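Local coordinates for protein ribonuclease mar1, putative (PDB 1YZV) that is of unknown function but belongs to the isochorismatase family of alpha/beta-fold enzymes and may be a ribonuclease, at residues T21-C26 against Q112-G117; D27-F32 against V65-P70; V45-A50 against A78-P83; A95-Q100 against A129-M134. One frame throughout, in Å; residues are numbered along the deposited sequence.

Interaction 1 (T21-C26 against Q112-G117); sequences TAFFCC and QVVLWG
A22 and F24 use both backbone N and O, and C26 its N, to bond with Q112, V114 and W116, zipping two parallel strands together. The alternating ladder includes A22 O with V114 N and F24 N with V114 O, both at 2.8 Å. One face, bearing T21, F23, V114 and W116, packs tightly. W116 holds CG between its own N and carbonyl carbon (chi1 75°), which brings the indole back over the neighbouring strand. One ring face lies on F24 O and C25 CA, and the ring edge meets F23, with W116 CZ3 3.8 Å from F23 CB. C25 CB comes to 3.5 Å from W116 CZ2, and the C25 sulfur sits obliquely to the six-membered ring. F23 stands beside V114, pointing the same way, and F49 of helix 39-56 closes over both F23 and W116. At the start of the ladder, Q112 NE2 gives a nearly straight bond, 3.0 Å at 165°, to T21 OG1, which lies in the plane of the amide. On the other face, V113 CG1 rests over the F24 ring, 3.7 Å from F24 CG, and F24 CB is equally close to L115 CD1. Looser are A22 on V113 and C26 CB, 4.4 Å from L115 CD1. Helix 120-133 covers this face: C123 and I124 on C26, T127 on F24, L131 on V113. No side is open to solvent, since every touching residue is buried. Such strands, with helices on both faces, form the centre of the parallel sheet of a Rossmann-like alpha/beta fold, strand order 3-2-1-4-5-6.

Interaction 2 (D27-F32 against V65-P70); sequences DIQEKF and VTEQYP
Q29 sets CG anti to its carbonyl carbon (chi1 -64°) and runs extended from there, which lays its terminal amide along the backbone of Q68. The amide then grips that residue twice. Q29 OE1 accepts from Q68 N at 2.7 Å, with the donor tilted out of the carbonyl plane. Q29 NE2 gives an almost straight bond of 2.8 Å to Q68 O, which lies in the plane of the Q29 amide, and also bonds G74 O. The flat amide itself lies against E67, its carbon Q29 CD 3.8 Å from E67 CB. Two residues earlier than Q68 on the strand, T66 OG1 donates to D27 OD1 at 2.7 Å, reaching it on the syn side and 31° out of the carboxylate plane. D27 N bonds only weakly to T66 O; a water accepts from I28 N and donates to T66 O, the water oxygen 2.9 Å from T66 O. D27 OD2 forms a salt bridge with K91, whose NZ also bonds Q68 OE1. D27 is thus fixed by a hydroxyl and a lysine at the C-terminal end of parallel strands. An Asp-Lys pair so placed is consistent with the acid and lysine of the isochorismatase-like active site, although the function of this protein is not established.

Interaction 3 (V45-A50 against A78-P83); sequences VANRFA and ADIRLP
In the beta-alpha-beta crossover from strand 20-26 to strand 61-68, helix 39-56 turns A46 and A50 toward the loop at 78-83, which runs along its flank before strand 87-91, and N47 reaches that loop with its end. N47 provides the polar grip. With CG anti to its carbonyl carbon (chi1 -76°), its amide meets the loop backbone and bonds on both sides of I80. N47 OD1 takes R81 N on a lone pair in the carbonyl plane, at 2.8 Å and a nearly straight 169°. N47 ND2 donates to D79 O at 3.1 Å, the acceptor lying exactly in the plane of the N47 amide. The two bonds together fix the rotation of the amide and hold the intervening I80 peptide units against the helix. I80 sets its CD1 on the methyl of A46, 3.6 Å from CB, while V43 one turn earlier also touches its side chain. R81 and D79 lie at the exposed margin, whereas I80 and P83 are buried. One turn further along, A50 packs its methyl against the loop exit: CB is 3.7 Å from the carbonyl oxygen of R81 and 3.9 Å from CD of the P83 ring.

Interaction 4 (A95-Q100 against A129-M134); sequences AMLVPQ and AALLDM
A95 meets the helix first, its methyl facing that of A130 at a relaxed 4.3 Å between the two CB atoms. At M96 the chain turns its side chain elsewhere, toward F24 and C26 of the sheet, while its backbone N bonds the hydroxyl of T127, one turn back along the same helix. L97 then delivers nearly all of the contact. It is the centre of an inverse gamma turn, closed by V98 N on M96 O at 2.8 Å, and its CG lies anti to its carbonyl carbon (chi1 -72°), a rotation that sends the isobutyl group into the groove between A130, L131 and M134. The helix, 120-133, is the crossover segment joining neighbouring parallel strands 110-118 and 137-146 in the alpha/beta fold, and L97 docks at its C-terminal end. L97 CD1 sits 3.3 Å from A130 CB, tighter than usual van der Waals contact. The other branch, L97 CD2, reaches L131 CD2 at 3.9 Å, the two leucines crossing at an angle. M134 slides past L97 in the opposite direction, and its extended stem (chi2 172°) carries M134 SD to 3.4 Å from L97 CD1. No hydrogen bond links the two segments. F24 and V105 also touch L97, and V105 and M102 of helix 102-105 pack on M134.

In the fold
From the N terminus, strand 20-26 opens interaction 1, which closes only at strand 110-118 and pairs them at the middle of the sheet. Interactions 2 and 3 both fall within that long loop and cross each other. Interaction 2 ties the end of strand 20-26 to strand 61-68, interaction 3 binds helix 39-56 to the loop before strand 87-91, and I28 packs on I80 between them. Interaction 4 starts before interaction 1 has closed and ends after it, so these two cross as well. It brings the loop after strand 87-91 onto helix 120-133. F49 and M96 carry interactions 3 and 4 to interaction 1, while their own centres lie about 22 Å apart.

Interaction 1 (T21-C26 against Q112-G117)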
loop_
_atom_site.group_PDB
_atom_site.type_symbol
_atom_site.label_atom_id
_atom_site.label_comp_id
_atom_site.label_asym_id
_atom_site.label_seq_id
_atom_site.Cartn_x
_atom_site.Cartn_y
_atom_site.Cartn_z
ATOM N N THR A 21 -18.789 -17.627 -12.378
ATOM C CA THR A 21 -17.497 -17.458 -11.709
ATOM C C THR A 21 -16.613 -18.672 -11.972
ATOM O O THR A 21 -17.103 -19.799 -11.888
ATOM C CB THR A 21 -17.700 -17.355 -10.153
ATOM O OG1 THR A 21 -18.613 -16.296 -9.895
ATOM C CG2 THR A 21 -16.414 -17.061 -9.424
ATOM N N ALA A 22 -15.351 -18.446 -12.352
ATOM C CA ALA A 22 -14.376 -19.551 -12.538
ATOM C C ALA A 22 -13.435 -19.552 -11.352
ATOM O O ALA A 22 -12.945 -18.505 -10.918
ATOM C CB ALA A 22 -13.578 -19.378 -13.829
ATOM N N PHE A 23 -13.227 -20.736 -10.804
ATOM C CA PHE A 23 -12.269 -20.950 -9.764
ATOM C C PHE A 23 -11.013 -21.519 -10.430
ATOM O O PHE A 23 -11.017 -22.637 -10.960
ATOM C CB PHE A 23 -12.854 -21.888 -8.698
ATOM C CG PHE A 23 -13.957 -21.265 -7.894
ATOM C CD1 PHE A 23 -13.674 -20.516 -6.752
ATOM C CD2 PHE A 23 -15.274 -21.424 -8.273
ATOM C CE1 PHE A 23 -14.674 -19.879 -6.077
ATOM C CE2 PHE A 23 -16.273 -20.689 -7.650
ATOM C CZ PHE A 23 -15.989 -19.970 -6.527
ATOM N N PHE A 24 -9.954 -20.717 -10.421
ATOM C CA PHE A 24 -8.652 -21.099 -10.992
ATOM C C PHE A 24 -7.679 -21.547 -9.911
ATOM O O PHE A 24 -7.119 -20.725 -9.186
ATOM C CB PHE A 24 -8.021 -19.943 -11.733
ATOM C CG PHE A 24 -8.504 -19.757 -13.158
ATOM C CD1 PHE A 24 -9.755 -20.167 -13.567
ATOM C CD2 PHE A 24 -7.673 -19.161 -14.099
ATOM C CE1 PHE A 24 -10.138 -20.049 -14.889
ATOM C CE2 PHE A 24 -8.055 -19.015 -15.412
ATOM C CZ PHE A 24 -9.307 -19.437 -15.807
ATOM N N CYS A 25 -7.457 -22.858 -9.880
ATOM C CA CYS A 25 -6.562 -23.538 -8.958
ATOM C C CYS A 25 -5.205 -23.781 -9.658
ATOM O O CYS A 25 -5.056 -24.667 -10.488
ATOM C CB CYS A 25 -7.206 -24.860 -8.563
ATOM S SG CYS A 25 -6.272 -25.885 -7.415
ATOM N N CYS A 26 -4.264 -22.918 -9.363
ATOM C CA CYS A 26 -2.981 -22.838 -10.052
ATOM C C CYS A 26 -1.931 -23.756 -9.437
ATOM O O CYS A 26 -1.370 -23.440 -8.395
ATOM C CB CYS A 26 -2.471 -21.404 -9.980
ATOM S SG CYS A 26 -1.366 -20.927 -11.216
ATOM N N GLN A 112 -15.867 -13.202 -13.884
ATOM C CA GLN A 112 -15.004 -13.101 -12.714
ATOM C C GLN A 112 -14.355 -14.425 -12.353
ATOM O O GLN A 112 -14.922 -15.485 -12.554
ATOM C CB GLN A 112 -15.759 -12.494 -11.541
ATOM C CG GLN A 112 -16.917 -13.363 -11.030
ATOM C CD GLN A 112 -17.922 -12.598 -10.196
ATOM O OE1 GLN A 112 -17.997 -11.347 -10.230
ATOM N NE2 GLN A 112 -18.705 -13.357 -9.396
ATOM N N VAL A 113 -13.087 -14.329 -11.951
ATOM C CA VAL A 113 -12.241 -15.486 -11.658
ATOM C C VAL A 113 -11.704 -15.287 -10.267
ATOM O O VAL A 113 -11.274 -14.163 -9.911
ATOM C CB VAL A 113 -11.091 -15.564 -12.692
ATOM C CG1 VAL A 113 -10.002 -16.557 -12.239
ATOM C CG2 VAL A 113 -11.677 -15.899 -14.170
ATOM N N VAL A 114 -11.850 -16.326 -9.464
ATOM C CA VAL A 114 -11.229 -16.437 -8.172
ATOM C C VAL A 114 -9.974 -17.278 -8.376
ATOM O O VAL A 114 -10.046 -18.449 -8.792
ATOM C CB VAL A 114 -12.179 -17.097 -7.156
ATOM C CG1 VAL A 114 -11.470 -17.417 -5.853
ATOM C CG2 VAL A 114 -13.388 -16.190 -6.917
ATOM N N LEU A 115 -8.826 -16.693 -8.050
ATOM C CA LEU A 115 -7.507 -17.254 -8.405
ATOM C C LEU A 115 -6.640 -17.476 -7.166
ATOM O O LEU A 115 -6.495 -16.580 -6.324
ATOM C CB LEU A 115 -6.783 -16.317 -9.370
ATOM C CG LEU A 115 -5.303 -16.557 -9.773
ATOM C CD1 LEU A 115 -5.132 -17.931 -10.489
ATOM C CD2 LEU A 115 -4.824 -15.391 -10.700
ATOM N N TRP A 116 -6.021 -18.648 -7.088
ATOM C CA TRP A 116 -5.086 -18.953 -5.996
ATOM C C TRP A 116 -4.153 -20.103 -6.381
ATOM O O TRP A 116 -4.358 -20.738 -7.397
ATOM C CB TRP A 116 -5.848 -19.291 -4.684
ATOM C CG TRP A 116 -6.475 -20.618 -4.665
ATOM C CD1 TRP A 116 -5.932 -21.748 -4.093
ATOM C CD2 TRP A 116 -7.567 -21.085 -5.486
ATOM N NE1 TRP A 116 -6.656 -22.856 -4.438
ATOM C CE2 TRP A 116 -7.703 -22.484 -5.232
ATOM C CE3 TRP A 116 -8.560 -20.447 -6.244
ATOM C CZ2 TRP A 116 -8.702 -23.277 -5.846
ATOM C CZ3 TRP A 116 -9.557 -21.238 -6.839
ATOM C CH2 TRP A 116 -9.616 -22.641 -6.632
ATOM N N GLY A 117 -3.071 -20.255 -5.629
ATOM C CA GLY A 117 -2.181 -21.395 -5.784
ATOM C C GLY A 117 -0.716 -21.020 -5.789
ATOM O O GLY A 117 -0.283 -20.120 -5.012
#

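Interaction 2 (D27-F32 against V65-P70)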
loop_
_atom_site.group_PDB
_atom_site.type_symbol
_atom_site.label_atom_id
_atom_site.label_comp_id
_atom_site.label_asym_id
_atom_site.label_seq_id
_atom_site.Cartn_x
_atom_site.Cartn_y
_atom_site.Cartn_z
ATOM N N ASP A 27 -1.699 -24.900 -10.070
ATOM C CA ASP A 27 -0.448 -25.672 -9.868
ATOM C C ASP A 27 -0.122 -26.039 -8.391
ATOM O O ASP A 27 1.033 -25.965 -7.951
ATOM C CB ASP A 27 0.730 -24.878 -10.470
ATOM C CG ASP A 27 0.583 -24.600 -11.966
ATOM O OD1 ASP A 27 -0.437 -24.999 -12.607
ATOM O OD2 ASP A 27 1.404 -23.762 -12.457
ATOM N N ILE A 28 -1.123 -26.513 -7.652
ATOM C CA ILE A 28 -0.911 -26.932 -6.273
ATOM C C ILE A 28 -0.529 -28.404 -6.305
ATOM O O ILE A 28 -1.357 -29.276 -6.053
ATOM C CB ILE A 28 -2.139 -26.692 -5.384
ATOM C CG1 ILE A 28 -2.508 -25.187 -5.442
ATOM C CG2 ILE A 28 -1.847 -27.115 -3.937
ATOM C CD1 ILE A 28 -3.666 -24.789 -4.576
ATOM N N GLN A 29 0.728 -28.638 -6.656
ATOM C CA GLN A 29 1.222 -29.970 -6.996
ATOM C C GLN A 29 2.187 -30.531 -5.957
ATOM O O GLN A 29 2.802 -29.786 -5.181
ATOM C CB GLN A 29 1.919 -29.920 -8.372
ATOM C CG GLN A 29 0.977 -29.557 -9.496
ATOM C CD GLN A 29 1.731 -29.028 -10.718
ATOM O OE1 GLN A 29 1.608 -27.851 -11.071
ATOM N NE2 GLN A 29 2.488 -29.910 -11.384
ATOM N N GLU A 30 2.369 -31.854 -6.018
ATOM C CA GLU A 30 3.114 -32.599 -5.014
ATOM C C GLU A 30 4.503 -32.047 -4.763
ATOM O O GLU A 30 4.893 -31.886 -3.616
ATOM C CB GLU A 30 3.169 -34.128 -5.343
ATOM C CG GLU A 30 1.796 -34.883 -5.249
ATOM C CD GLU A 30 1.178 -34.994 -3.815
ATOM O OE1 GLU A 30 1.741 -34.446 -2.836
ATOM O OE2 GLU A 30 0.072 -35.577 -3.672
ATOM N N LYS A 31 5.250 -31.686 -5.797
ATOM C CA LYS A 31 6.644 -31.308 -5.534
ATOM C C LYS A 31 6.816 -29.933 -4.875
ATOM O O LYS A 31 7.833 -29.672 -4.259
ATOM C CB LYS A 31 7.519 -31.437 -6.784
ATOM C CG LYS A 31 7.802 -32.933 -7.166
ATOM C CD LYS A 31 8.250 -33.790 -5.949
ATOM C CE LYS A 31 9.055 -35.033 -6.349
ATOM N NZ LYS A 31 10.287 -35.211 -5.469
ATOM N N PHE A 32 5.781 -29.108 -4.934
ATOM C CA PHE A 32 5.772 -27.811 -4.266
ATOM C C PHE A 32 5.394 -27.908 -2.771
ATOM O O PHE A 32 5.550 -26.919 -2.031
ATOM C CB PHE A 32 4.715 -26.899 -4.910
ATOM C CG PHE A 32 4.991 -26.524 -6.332
ATOM C CD1 PHE A 32 5.873 -25.480 -6.632
ATOM C CD2 PHE A 32 4.223 -27.073 -7.358
ATOM C CE1 PHE A 32 6.032 -25.034 -7.955
ATOM C CE2 PHE A 32 4.375 -26.651 -8.693
ATOM C CZ PHE A 32 5.284 -25.638 -8.990
ATOM N N VAL A 65 -8.328 -26.450 -13.025
ATOM C CA VAL A 65 -7.053 -26.814 -12.414
ATOM C C VAL A 65 -5.985 -26.910 -13.506
ATOM O O VAL A 65 -6.201 -27.520 -14.578
ATOM C CB VAL A 65 -7.149 -28.174 -11.702
ATOM C CG1 VAL A 65 -5.879 -28.468 -10.943
ATOM C CG2 VAL A 65 -8.388 -28.212 -10.773
ATOM N N THR A 66 -4.834 -26.299 -13.249
ATOM C CA THR A 66 -3.671 -26.541 -14.095
ATOM C C THR A 66 -2.567 -27.230 -13.300
ATOM O O THR A 66 -2.528 -27.191 -12.070
ATOM C CB THR A 66 -3.120 -25.252 -14.711
ATOM O OG1 THR A 66 -2.808 -24.305 -13.665
ATOM C CG2 THR A 66 -4.128 -24.689 -15.687
ATOM N N GLU A 67 -1.743 -27.965 -14.030
ATOM C CA GLU A 67 -0.560 -28.583 -13.484
ATOM C C GLU A 67 0.581 -28.214 -14.379
ATOM O O GLU A 67 0.533 -28.452 -15.603
ATOM C CB GLU A 67 -0.765 -30.084 -13.419
ATOM C CG GLU A 67 -1.950 -30.491 -12.528
ATOM C CD GLU A 67 -2.251 -31.990 -12.484
ATOM O OE1 GLU A 67 -1.882 -32.695 -13.433
ATOM O OE2 GLU A 67 -2.977 -32.440 -11.538
ATOM N N GLN A 68 1.597 -27.618 -13.786
ATOM C CA GLN A 68 2.824 -27.256 -14.497
ATOM C C GLN A 68 3.707 -28.486 -14.643
ATOM O O GLN A 68 3.989 -29.167 -13.658
ATOM C CB GLN A 68 3.602 -26.194 -13.740
ATOM C CG GLN A 68 4.894 -25.765 -14.381
ATOM C CD GLN A 68 4.702 -24.832 -15.565
ATOM O OE1 GLN A 68 3.601 -24.306 -15.786
ATOM N NE2 GLN A 68 5.801 -24.549 -16.280
ATOM N N TYR A 69 3.944 -28.894 -15.885
ATOM C CA TYR A 69 4.852 -29.997 -16.159
ATOM C C TYR A 69 4.747 -31.142 -15.106
ATOM O O TYR A 69 5.741 -31.453 -14.387
ATOM C CB TYR A 69 6.289 -29.457 -16.221
ATOM C CG TYR A 69 7.289 -30.507 -16.616
ATOM C CD1 TYR A 69 7.096 -31.256 -17.775
ATOM C CD2 TYR A 69 8.451 -30.688 -15.903
ATOM C CE1 TYR A 69 7.946 -32.290 -18.110
ATOM C CE2 TYR A 69 9.356 -31.682 -16.261
ATOM C CZ TYR A 69 9.096 -32.476 -17.371
ATOM O OH TYR A 69 9.973 -33.466 -17.742
ATOM N N PRO A 70 3.571 -31.782 -15.019
ATOM C CA PRO A 70 3.352 -32.763 -13.936
ATOM C C PRO A 70 4.263 -33.995 -14.029
ATOM O O PRO A 70 4.491 -34.650 -13.014
ATOM C CB PRO A 70 1.889 -33.174 -14.104
ATOM C CG PRO A 70 1.542 -32.844 -15.543
ATOM C CD PRO A 70 2.351 -31.578 -15.834
HETATM O O HOH W 1 -3.236 -27.840 -9.352
#

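Interaction 3 (V45-A50 against A78-P83)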
loop_
_atom_site.group_PDB
_atom_site.type_symbol
_atom_site.label_atom_id
_atom_site.label_comp_id
_atom_site.label_asym_id
_atom_site.label_seq_id
_atom_site.Cartn_x
_atom_site.Cartn_y
_atom_site.Cartn_z
ATOM N N VAL A 45 -7.700 -23.971 1.051
ATOM C CA VAL A 45 -8.434 -23.026 0.229
ATOM C C VAL A 45 -8.977 -23.714 -1.044
ATOM O O VAL A 45 -10.123 -23.463 -1.462
ATOM C CB VAL A 45 -7.606 -21.745 -0.114
ATOM C CG1 VAL A 45 -8.264 -20.923 -1.187
ATOM C CG2 VAL A 45 -7.411 -20.904 1.113
ATOM N N ALA A 46 -8.188 -24.606 -1.633
ATOM C CA ALA A 46 -8.645 -25.383 -2.794
ATOM C C ALA A 46 -9.905 -26.215 -2.470
ATOM O O ALA A 46 -10.884 -26.226 -3.242
ATOM C CB ALA A 46 -7.527 -26.274 -3.336
ATOM N N ASN A 47 -9.888 -26.834 -1.296
ATOM C CA ASN A 47 -11.018 -27.588 -0.768
ATOM C C ASN A 47 -12.247 -26.766 -0.389
ATOM O O ASN A 47 -13.387 -27.142 -0.673
ATOM C CB ASN A 47 -10.565 -28.443 0.408
ATOM C CG ASN A 47 -9.787 -29.666 -0.032
ATOM O OD1 ASN A 47 -9.994 -30.167 -1.140
ATOM N ND2 ASN A 47 -8.807 -30.093 0.791
ATOM N N ARG A 48 -12.005 -25.580 0.152
ATOM C CA ARG A 48 -13.078 -24.667 0.463
ATOM C C ARG A 48 -13.811 -24.228 -0.803
ATOM O O ARG A 48 -15.059 -24.196 -0.863
ATOM C CB ARG A 48 -12.487 -23.453 1.200
ATOM C CG ARG A 48 -13.443 -22.321 1.364
ATOM C CD ARG A 48 -12.892 -21.290 2.325
ATOM N NE ARG A 48 -13.000 -21.721 3.711
ATOM C CZ ARG A 48 -12.635 -20.972 4.751
ATOM N NH1 ARG A 48 -12.111 -19.746 4.554
ATOM N NH2 ARG A 48 -12.896 -21.395 5.983
ATOM N N PHE A 49 -13.042 -23.814 -1.802
ATOM C CA PHE A 49 -13.645 -23.409 -3.091
ATOM C C PHE A 49 -14.251 -24.571 -3.875
ATOM O O PHE A 49 -15.249 -24.393 -4.587
ATOM C CB PHE A 49 -12.631 -22.666 -3.954
ATOM C CG PHE A 49 -12.191 -21.316 -3.375
ATOM C CD1 PHE A 49 -13.097 -20.459 -2.801
ATOM C CD2 PHE A 49 -10.906 -20.843 -3.619
ATOM C CE1 PHE A 49 -12.700 -19.185 -2.343
ATOM C CE2 PHE A 49 -10.493 -19.597 -3.166
ATOM C CZ PHE A 49 -11.393 -18.764 -2.531
ATOM N N ALA A 50 -13.699 -25.771 -3.681
ATOM C CA ALA A 50 -14.321 -26.982 -4.250
ATOM C C ALA A 50 -15.705 -27.177 -3.663
ATOM O O ALA A 50 -16.650 -27.394 -4.414
ATOM C CB ALA A 50 -13.446 -28.228 -4.041
ATOM N N ALA A 78 -2.784 -34.764 -3.564
ATOM C CA ALA A 78 -3.837 -35.726 -3.209
ATOM C C ALA A 78 -4.687 -35.286 -2.028
ATOM O O ALA A 78 -5.757 -35.849 -1.809
ATOM C CB ALA A 78 -3.218 -37.084 -2.901
ATOM N N ASP A 79 -4.244 -34.279 -1.273
ATOM C CA ASP A 79 -5.040 -33.755 -0.170
ATOM C C ASP A 79 -6.177 -32.862 -0.691
ATOM O O ASP A 79 -7.053 -32.506 0.064
ATOM C CB ASP A 79 -4.174 -32.927 0.779
ATOM C CG ASP A 79 -3.166 -33.748 1.518
ATOM O OD1 ASP A 79 -3.426 -34.945 1.721
ATOM O OD2 ASP A 79 -2.099 -33.179 1.847
ATOM N N ILE A 80 -6.145 -32.480 -1.962
ATOM C CA ILE A 80 -7.243 -31.733 -2.548
ATOM C C ILE A 80 -8.288 -32.699 -3.067
ATOM O O ILE A 80 -7.964 -33.587 -3.837
ATOM C CB ILE A 80 -6.750 -30.788 -3.696
ATOM C CG1 ILE A 80 -5.803 -29.742 -3.125
ATOM C CG2 ILE A 80 -7.938 -30.114 -4.408
ATOM C CD1 ILE A 80 -5.134 -28.815 -4.191
ATOM N N ARG A 81 -9.544 -32.480 -2.698
ATOM C CA ARG A 81 -10.648 -33.283 -3.195
ATOM C C ARG A 81 -11.308 -32.545 -4.327
ATOM O O ARG A 81 -12.099 -31.633 -4.087
ATOM C CB ARG A 81 -11.671 -33.549 -2.076
ATOM C CG ARG A 81 -11.089 -34.360 -0.910
ATOM C CD ARG A 81 -12.106 -34.492 0.240
ATOM N NE ARG A 81 -11.519 -35.145 1.418
ATOM C CZ ARG A 81 -11.421 -36.476 1.596
ATOM N NH1 ARG A 81 -11.877 -37.336 0.673
ATOM N NH2 ARG A 81 -10.853 -36.961 2.708
ATOM N N LEU A 82 -10.838 -32.781 -5.550
ATOM C CA LEU A 82 -11.326 -32.017 -6.671
ATOM C C LEU A 82 -12.792 -32.327 -6.869
ATOM O O LEU A 82 -13.208 -33.485 -6.714
ATOM C CB LEU A 82 -10.566 -32.408 -7.940
ATOM C CG LEU A 82 -9.105 -31.958 -7.949
ATOM C CD1 LEU A 82 -8.420 -32.541 -9.170
ATOM C CD2 LEU A 82 -9.039 -30.440 -7.902
ATOM N N PRO A 83 -13.575 -31.337 -7.287
ATOM C CA PRO A 83 -14.939 -31.701 -7.691
ATOM C C PRO A 83 -14.932 -32.675 -8.866
ATOM O O PRO A 83 -13.987 -32.629 -9.680
ATOM C CB PRO A 83 -15.555 -30.363 -8.131
ATOM C CG PRO A 83 -14.597 -29.330 -7.805
ATOM C CD PRO A 83 -13.284 -29.920 -7.508
#

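Interaction 4 (A95-Q100 against A129-M134)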
loop_
_atom_site.group_PDB
_atom_site.type_symbol
_atom_site.label_atom_id
_atom_site.label_comp_id
_atom_site.label_asym_id
_atom_site.label_seq_id
_atom_site.Cartn_x
_atom_site.Cartn_y
_atom_site.Cartn_z
ATOM N N ALA A 95 1.349 -18.538 -17.057
ATOM C CA ALA A 95 -0.107 -18.196 -17.011
ATOM C C ALA A 95 -1.015 -19.392 -17.364
ATOM O O ALA A 95 -0.702 -20.196 -18.245
ATOM C CB ALA A 95 -0.404 -17.021 -17.894
ATOM N N MET A 96 -2.188 -19.458 -16.718
ATOM C CA MET A 96 -3.095 -20.582 -16.855
ATOM C C MET A 96 -3.914 -20.510 -18.142
ATOM O O MET A 96 -4.556 -21.507 -18.486
ATOM C CB MET A 96 -4.057 -20.672 -15.667
ATOM C CG MET A 96 -3.382 -20.965 -14.350
ATOM S SD MET A 96 -4.590 -20.917 -13.007
ATOM C CE MET A 96 -5.683 -22.264 -13.423
ATOM N N LEU A 97 -3.766 -19.441 -18.929
ATOM C CA LEU A 97 -4.707 -19.163 -20.025
ATOM C C LEU A 97 -4.275 -19.805 -21.318
ATOM O O LEU A 97 -4.094 -19.145 -22.360
ATOM C CB LEU A 97 -4.941 -17.651 -20.198
ATOM C CG LEU A 97 -5.768 -17.031 -19.079
ATOM C CD1 LEU A 97 -5.836 -15.547 -19.350
ATOM C CD2 LEU A 97 -7.178 -17.604 -19.077
ATOM N N VAL A 98 -4.062 -21.101 -21.223
ATOM C CA VAL A 98 -3.601 -21.884 -22.344
ATOM C C VAL A 98 -4.803 -22.201 -23.238
ATOM O O VAL A 98 -5.952 -22.070 -22.807
ATOM C CB VAL A 98 -2.855 -23.139 -21.855
ATOM C CG1 VAL A 98 -1.577 -22.724 -21.083
ATOM C CG2 VAL A 98 -3.725 -24.004 -20.950
ATOM N N PRO A 99 -4.546 -22.559 -24.502
ATOM C CA PRO A 99 -5.664 -22.784 -25.452
ATOM C C PRO A 99 -6.792 -23.721 -24.980
ATOM O O PRO A 99 -7.932 -23.460 -25.272
ATOM C CB PRO A 99 -4.965 -23.339 -26.696
ATOM C CG PRO A 99 -3.546 -22.810 -26.627
ATOM C CD PRO A 99 -3.215 -22.669 -25.154
ATOM N N GLN A 100 -6.502 -24.736 -24.189
ATOM C CA GLN A 100 -7.561 -25.600 -23.653
ATOM C C GLN A 100 -8.452 -24.957 -22.567
ATOM O O GLN A 100 -9.552 -25.462 -22.246
ATOM C CB GLN A 100 -6.941 -26.861 -23.068
ATOM C CG GLN A 100 -6.615 -27.942 -24.107
ATOM C CD GLN A 100 -6.201 -29.257 -23.450
ATOM O OE1 GLN A 100 -5.132 -29.345 -22.815
ATOM N NE2 GLN A 100 -7.085 -30.262 -23.522
ATOM N N ALA A 129 -2.457 -11.101 -14.660
ATOM C CA ALA A 129 -2.170 -10.161 -15.711
ATOM C C ALA A 129 -2.881 -10.540 -17.001
ATOM O O ALA A 129 -3.427 -9.673 -17.685
ATOM C CB ALA A 129 -0.645 -10.049 -15.939
ATOM N N ALA A 130 -2.802 -11.814 -17.374
ATOM C CA ALA A 130 -3.464 -12.318 -18.592
ATOM C C ALA A 130 -5.006 -12.146 -18.546
ATOM O O ALA A 130 -5.623 -11.719 -19.524
ATOM C CB ALA A 130 -3.093 -13.786 -18.812
ATOM N N LEU A 131 -5.617 -12.403 -17.387
ATOM C CA LEU A 131 -7.034 -12.187 -17.193
ATOM C C LEU A 131 -7.389 -10.708 -17.274
ATOM O O LEU A 131 -8.404 -10.330 -17.866
ATOM C CB LEU A 131 -7.507 -12.777 -15.842
ATOM C CG LEU A 131 -7.491 -14.304 -15.821
ATOM C CD1 LEU A 131 -7.583 -14.799 -14.390
ATOM C CD2 LEU A 131 -8.666 -14.868 -16.679
ATOM N N LEU A 132 -6.512 -9.857 -16.774
ATOM C CA LEU A 132 -6.772 -8.435 -16.887
ATOM C C LEU A 132 -6.725 -8.009 -18.347
ATOM O O LEU A 132 -7.529 -7.174 -18.766
ATOM C CB LEU A 132 -5.789 -7.614 -16.078
ATOM C CG LEU A 132 -5.977 -7.551 -14.553
ATOM C CD1 LEU A 132 -4.888 -6.682 -13.983
ATOM C CD2 LEU A 132 -7.379 -7.006 -14.217
ATOM N N ASP A 133 -5.819 -8.596 -19.116
ATOM C CA ASP A 133 -5.801 -8.349 -20.543
ATOM C C ASP A 133 -7.081 -8.765 -21.239
ATOM O O ASP A 133 -7.375 -8.219 -22.280
ATOM C CB ASP A 133 -4.634 -9.055 -21.225
ATOM C CG ASP A 133 -3.324 -8.372 -20.964
ATOM O OD1 ASP A 133 -3.356 -7.154 -20.670
ATOM O OD2 ASP A 133 -2.263 -9.043 -21.071
ATOM N N MET A 134 -7.766 -9.787 -20.738
ATOM C CA MET A 134 -9.060 -10.228 -21.284
ATOM C C MET A 134 -10.271 -9.452 -20.737
ATOM O O MET A 134 -11.412 -9.858 -20.956
ATOM C CB MET A 134 -9.280 -11.690 -20.921
ATOM C CG MET A 134 -8.344 -12.624 -21.600
ATOM S SD MET A 134 -8.479 -14.306 -20.993
ATOM C CE MET A 134 -10.163 -14.686 -21.459
#